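Local coordinates for DUF6844 domain-containing protein (Francisella tularensis subsp. tularensis, PDB 4QVR) that is of unknown function but contains a DUF6844 domain and is probably exported, having a predicted signal peptide, at residues Asp65-Ile77 with Arg319-Tyr333. Sequence-based numbering, arbitrary orientation.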
loop_
_atom_site.group_PDB
_atom_site.type_symbol
_atom_site.label_atom_id
_atom_site.label_comp_id
_atom_site.label_asym_id
_atom_site.label_seq_id
_atom_site.Cartn_x
_atom_site.Cartn_y
_atom_site.Cartn_z
ATOM N N ASP A 65 23.636 6.194 3.457
ATOM C CA ASP A 65 23.290 5.615 4.791
ATOM C C ASP A 65 21.778 5.617 4.978
ATOM O O ASP A 65 21.096 6.501 4.461
ATOM C CB ASP A 65 23.932 6.448 5.914
ATOM C CG ASP A 65 23.893 5.751 7.268
ATOM O OD1 ASP A 65 23.496 4.566 7.334
ATOM O OD2 ASP A 65 24.270 6.392 8.272
HETATM N N MSE A 66 21.253 4.633 5.708
HETATM C CA MSE A 66 19.810 4.577 5.989
HETATM C C MSE A 66 19.548 5.309 7.290
HETATM O O MSE A 66 18.419 5.682 7.590
HETATM C CB MSE A 66 19.310 3.124 5.996
HETATM C CG MSE A 66 18.058 2.931 5.118
HETATM SE SE MSE A 66 18.380 1.780 3.529
HETATM C CE MSE A 66 19.937 2.690 2.726
ATOM N N GLY A 67 20.619 5.534 8.049
ATOM C CA GLY A 67 20.596 6.234 9.334
ATOM C C GLY A 67 19.289 6.784 9.865
ATOM O O GLY A 67 18.674 6.196 10.752
ATOM N N ALA A 68 18.878 7.924 9.317
ATOM C CA ALA A 68 17.671 8.637 9.760
ATOM C C ALA A 68 16.455 7.758 9.971
ATOM O O ALA A 68 15.916 7.665 11.077
ATOM C CB ALA A 68 17.321 9.741 8.765
ATOM N N ASP A 69 16.035 7.101 8.905
ATOM C CA ASP A 69 14.821 6.318 8.956
ATOM C C ASP A 69 14.855 5.054 9.830
ATOM O O ASP A 69 13.787 4.568 10.203
ATOM C CB ASP A 69 14.291 6.040 7.530
ATOM C CG ASP A 69 15.242 5.199 6.688
ATOM O OD1 ASP A 69 15.821 4.220 7.214
ATOM O OD2 ASP A 69 15.371 5.500 5.478
ATOM N N VAL A 70 16.040 4.543 10.191
ATOM C CA VAL A 70 16.109 3.332 11.038
ATOM C C VAL A 70 15.250 3.518 12.303
ATOM O O VAL A 70 14.551 2.594 12.722
ATOM C CB VAL A 70 17.570 2.911 11.401
ATOM C CG1 VAL A 70 17.579 1.771 12.417
ATOM C CG2 VAL A 70 18.347 2.491 10.155
ATOM N N ALA A 71 15.300 4.714 12.891
ATOM C CA ALA A 71 14.499 5.048 14.076
ATOM C C ALA A 71 13.088 5.487 13.672
ATOM O O ALA A 71 12.170 5.417 14.478
ATOM C CB ALA A 71 15.167 6.149 14.887
ATOM N N ASN A 72 12.925 5.970 12.438
ATOM C CA ASN A 72 11.606 6.385 11.946
ATOM C C ASN A 72 10.761 5.159 11.646
ATOM O O ASN A 72 9.629 5.038 12.123
ATOM C CB ASN A 72 11.712 7.224 10.668
ATOM C CG ASN A 72 12.527 8.490 10.856
ATOM O OD1 ASN A 72 13.231 8.933 9.940
ATOM N ND2 ASN A 72 12.449 9.072 12.045
ATOM N N LEU A 73 11.316 4.250 10.846
ATOM C CA LEU A 73 10.601 3.033 10.484
ATOM C C LEU A 73 10.429 2.105 11.686
ATOM O O LEU A 73 9.355 1.528 11.851
ATOM C CB LEU A 73 11.263 2.327 9.293
ATOM C CG LEU A 73 11.324 3.190 8.027
ATOM C CD1 LEU A 73 11.860 2.401 6.854
ATOM C CD2 LEU A 73 9.959 3.761 7.682
ATOM N N ASN A 74 11.454 1.971 12.538
ATOM C CA ASN A 74 11.320 1.112 13.725
ATOM C C ASN A 74 10.358 1.699 14.760
ATOM O O ASN A 74 9.568 0.971 15.367
ATOM C CB ASN A 74 12.681 0.770 14.369
ATOM C CG ASN A 74 13.441 -0.341 13.628
ATOM O OD1 ASN A 74 13.035 -0.805 12.558
ATOM N ND2 ASN A 74 14.542 -0.786 14.218
ATOM N N ASN A 75 10.408 3.004 14.975
ATOM C CA ASN A 75 9.486 3.611 15.947
ATOM C C ASN A 75 8.030 3.547 15.494
ATOM O O ASN A 75 7.130 3.453 16.334
ATOM C CB ASN A 75 9.878 5.051 16.292
ATOM C CG ASN A 75 11.195 5.129 17.050
ATOM O OD1 ASN A 75 11.731 4.107 17.496
ATOM N ND2 ASN A 75 11.722 6.343 17.204
ATOM N N ALA A 76 7.808 3.604 14.180
ATOM C CA ALA A 76 6.468 3.527 13.613
ATOM C C ALA A 76 5.876 2.136 13.903
ATOM O O ALA A 76 4.707 2.011 14.285
ATOM C CB ALA A 76 6.500 3.816 12.121
ATOM N N ILE A 77 6.700 1.102 13.740
ATOM C CA ILE A 77 6.299 -0.260 14.058
ATOM C C ILE A 77 5.899 -0.381 15.543
ATOM O O ILE A 77 4.883 -0.999 15.868
ATOM C CB ILE A 77 7.444 -1.259 13.758
ATOM C CG1 ILE A 77 7.660 -1.376 12.245
ATOM C CG2 ILE A 77 7.119 -2.627 14.337
ATOM C CD1 ILE A 77 8.866 -2.200 11.859
ATOM N N ARG A 319 5.362 -3.722 6.763
ATOM C CA ARG A 319 6.246 -2.684 7.291
ATOM C C ARG A 319 7.663 -3.134 7.083
ATOM O O ARG A 319 7.933 -4.325 7.062
ATOM C CB ARG A 319 6.072 -2.487 8.807
ATOM C CG ARG A 319 4.698 -2.053 9.296
ATOM C CD ARG A 319 4.322 -0.635 8.872
ATOM N NE ARG A 319 3.019 -0.363 9.424
ATOM C CZ ARG A 319 1.874 -0.699 8.864
ATOM N NH1 ARG A 319 1.833 -1.259 7.662
ATOM N NH2 ARG A 319 0.748 -0.441 9.509
ATOM N N VAL A 320 8.573 -2.186 6.955
ATOM C CA VAL A 320 9.963 -2.513 6.858
ATOM C C VAL A 320 10.608 -2.073 8.143
ATOM O O VAL A 320 10.361 -0.979 8.633
ATOM C CB VAL A 320 10.669 -1.835 5.677
ATOM C CG1 VAL A 320 12.161 -2.100 5.731
ATOM C CG2 VAL A 320 10.105 -2.349 4.360
ATOM N N GLY A 321 11.429 -2.953 8.691
ATOM C CA GLY A 321 12.170 -2.662 9.899
ATOM C C GLY A 321 13.601 -3.130 9.716
ATOM O O GLY A 321 13.961 -3.694 8.667
ATOM N N PHE A 322 14.404 -2.916 10.751
ATOM C CA PHE A 322 15.826 -3.273 10.741
ATOM C C PHE A 322 16.171 -3.864 12.093
ATOM O O PHE A 322 15.904 -3.244 13.115
ATOM C CB PHE A 322 16.670 -2.035 10.461
ATOM C CG PHE A 322 16.334 -1.357 9.150
ATOM C CD1 PHE A 322 16.892 -1.798 7.956
ATOM C CD2 PHE A 322 15.458 -0.275 9.113
ATOM C CE1 PHE A 322 16.591 -1.173 6.761
ATOM C CE2 PHE A 322 15.153 0.348 7.919
ATOM C CZ PHE A 322 15.717 -0.100 6.736
ATOM N N GLY A 323 16.739 -5.070 12.098
ATOM C CA GLY A 323 17.069 -5.769 13.351
ATOM C C GLY A 323 18.396 -5.394 13.994
ATOM O O GLY A 323 19.096 -4.495 13.518
ATOM N N GLU A 324 18.719 -6.087 15.089
ATOM C CA GLU A 324 19.971 -5.889 15.843
ATOM C C GLU A 324 21.169 -5.782 14.901
ATOM O O GLU A 324 21.917 -4.806 14.927
ATOM C CB GLU A 324 20.196 -7.067 16.807
ATOM C CG GLU A 324 19.253 -7.139 18.011
ATOM C CD GLU A 324 19.689 -6.266 19.184
ATOM O OE1 GLU A 324 18.806 -5.652 19.824
ATOM O OE2 GLU A 324 20.909 -6.192 19.473
ATOM N N ASP A 325 21.310 -6.797 14.053
ATOM C CA ASP A 325 22.401 -6.901 13.071
ATOM C C ASP A 325 22.407 -5.864 11.924
ATOM O O ASP A 325 23.213 -5.988 11.001
ATOM C CB ASP A 325 22.377 -8.313 12.452
ATOM C CG ASP A 325 21.049 -8.634 11.744
ATOM O OD1 ASP A 325 20.085 -7.849 11.875
ATOM O OD2 ASP A 325 20.964 -9.680 11.068
ATOM N N ASN A 326 21.529 -4.857 11.981
ATOM C CA ASN A 326 21.410 -3.823 10.927
ATOM C C ASN A 326 20.784 -4.363 9.615
ATOM O O ASN A 326 20.879 -3.716 8.571
ATOM C CB ASN A 326 22.762 -3.129 10.636
ATOM C CG ASN A 326 23.360 -2.446 11.865
ATOM O OD1 ASN A 326 22.797 -2.499 12.960
ATOM N ND2 ASN A 326 24.508 -1.795 11.682
ATOM N N LYS A 327 20.134 -5.533 9.689
ATOM C CA LYS A 327 19.493 -6.171 8.526
ATOM C C LYS A 327 18.012 -5.819 8.389
ATOM O O LYS A 327 17.254 -5.891 9.364
ATOM C CB LYS A 327 19.602 -7.704 8.601
ATOM C CG LYS A 327 20.972 -8.284 8.296
ATOM C CD LYS A 327 21.356 -8.065 6.840
ATOM C CE LYS A 327 22.681 -8.729 6.503
ATOM N NZ LYS A 327 23.044 -8.539 5.069
ATOM N N PRO A 328 17.592 -5.452 7.169
ATOM C CA PRO A 328 16.191 -5.148 6.975
ATOM C C PRO A 328 15.346 -6.398 6.939
ATOM O O PRO A 328 15.778 -7.453 6.513
ATOM C CB PRO A 328 16.149 -4.460 5.606
ATOM C CG PRO A 328 17.404 -4.874 4.912
ATOM C CD PRO A 328 18.411 -5.135 5.982
ATOM N N TYR A 329 14.120 -6.267 7.389
ATOM C CA TYR A 329 13.215 -7.374 7.357
ATOM C C TYR A 329 11.855 -6.779 7.088
ATOM O O TYR A 329 11.628 -5.589 7.306
ATOM C CB TYR A 329 13.265 -8.145 8.685
ATOM C CG TYR A 329 12.960 -7.275 9.872
ATOM C CD1 TYR A 329 11.688 -6.792 10.076
ATOM C CD2 TYR A 329 13.936 -6.937 10.786
ATOM C CE1 TYR A 329 11.388 -5.995 11.150
ATOM C CE2 TYR A 329 13.639 -6.134 11.875
ATOM C CZ TYR A 329 12.356 -5.673 12.046
ATOM O OH TYR A 329 12.013 -4.880 13.110
ATOM N N ILE A 330 10.941 -7.607 6.620
ATOM C CA ILE A 330 9.615 -7.151 6.318
ATOM C C ILE A 330 8.617 -7.838 7.227
ATOM O O ILE A 330 8.634 -9.052 7.348
ATOM C CB ILE A 330 9.297 -7.454 4.855
ATOM C CG1 ILE A 330 10.298 -6.680 3.987
ATOM C CG2 ILE A 330 7.854 -7.072 4.529
ATOM C CD1 ILE A 330 10.456 -7.215 2.591
ATOM N N LEU A 331 7.771 -7.048 7.881
ATOM C CA LEU A 331 6.748 -7.586 8.746
ATOM C C LEU A 331 5.458 -7.497 7.981
ATOM O O LEU A 331 5.277 -6.593 7.188
ATOM C CB LEU A 331 6.621 -6.784 10.020
ATOM C CG LEU A 331 7.877 -6.685 10.865
ATOM C CD1 LEU A 331 7.547 -5.924 12.142
ATOM C CD2 LEU A 331 8.395 -8.059 11.189
ATOM N N ALA A 332 4.581 -8.463 8.207
ATOM C CA ALA A 332 3.284 -8.518 7.570
ATOM C C ALA A 332 2.279 -8.860 8.642
ATOM O O ALA A 332 2.448 -9.858 9.365
ATOM C CB ALA A 332 3.257 -9.582 6.507
ATOM N N TYR A 333 1.239 -8.037 8.738
ATOM C CA TYR A 333 0.167 -8.238 9.705
ATOM C C TYR A 333 -0.982 -8.998 9.114
ATOM O O TYR A 333 -1.248 -8.893 7.931
ATOM C CB TYR A 333 -0.363 -6.895 10.155
ATOM C CG TYR A 333 0.682 -6.011 10.801
ATOM C CD1 TYR A 333 1.104 -6.246 12.096
ATOM C CD2 TYR A 333 1.214 -4.915 10.126
ATOM C CE1 TYR A 333 2.060 -5.428 12.707
ATOM C CE2 TYR A 333 2.143 -4.079 10.734
ATOM C CZ TYR A 333 2.572 -4.352 12.024
ATOM O OH TYR A 333 3.497 -3.538 12.632
HETATM O O HOH W 1 8.163 0.797 9.448
HETATM O O HOH W 2 2.872 1.102 12.095
#
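Asn74 grips the backbone of Phe322 with both ends of its amide. OD1 of Asn74 accepts from Phe322 N at 3.1 Å, while ND2 of Asn74 gives a nearly straight bond to Phe322 O at 3.0 Å. Each bond runs in the carbonyl plane onto a lone pair. With chi1 at -79° the amide leans back beside its own backbone N, which brings it alongside the N-H and C=O of Phe322. Strand 319-322 is an outermost strand of its sheet within the chain; Phe322 also makes a backbone bond with Gln298. Water enters the same seam: one molecule donates to Leu73 O and Val320 O, and a second accepts from NE of Arg319 and lies 3.0 Å from Ala76 O. The far end of Arg319 is bonded to Tyr316 O, and CE2 of Tyr333 stands over one face of its guanidinium.

Apolar packing falls on both sides of the amide. Phe322 points toward the helix, and CG2 of Val70 sits over one face of its ring, 4.1 Å from CD2 of Phe322. CD1 of Leu73 meets the ring edge near its plane, and CG of Met66, a selenomethionine, approaches CZ. Farther along, Ile77 extends its CD1 to 4.0 Å from CD1 of Leu331 and 3.9 Å from CA of Gly321; the bare glycine leaves room for this methyl. CG1 of Ile77 touches CB of Arg319, the two side chains running past each other in opposite senses.

The strands form an antiparallel beta hairpin closed by a type I turn from Gly323 to Asn326. The first modelled helix flanks its outer strand, 319-322, with their axes at 122°, and a helix side chain bonds to the outward N-H and C=O of a sheet's edge strand, much as a neighbouring strand would.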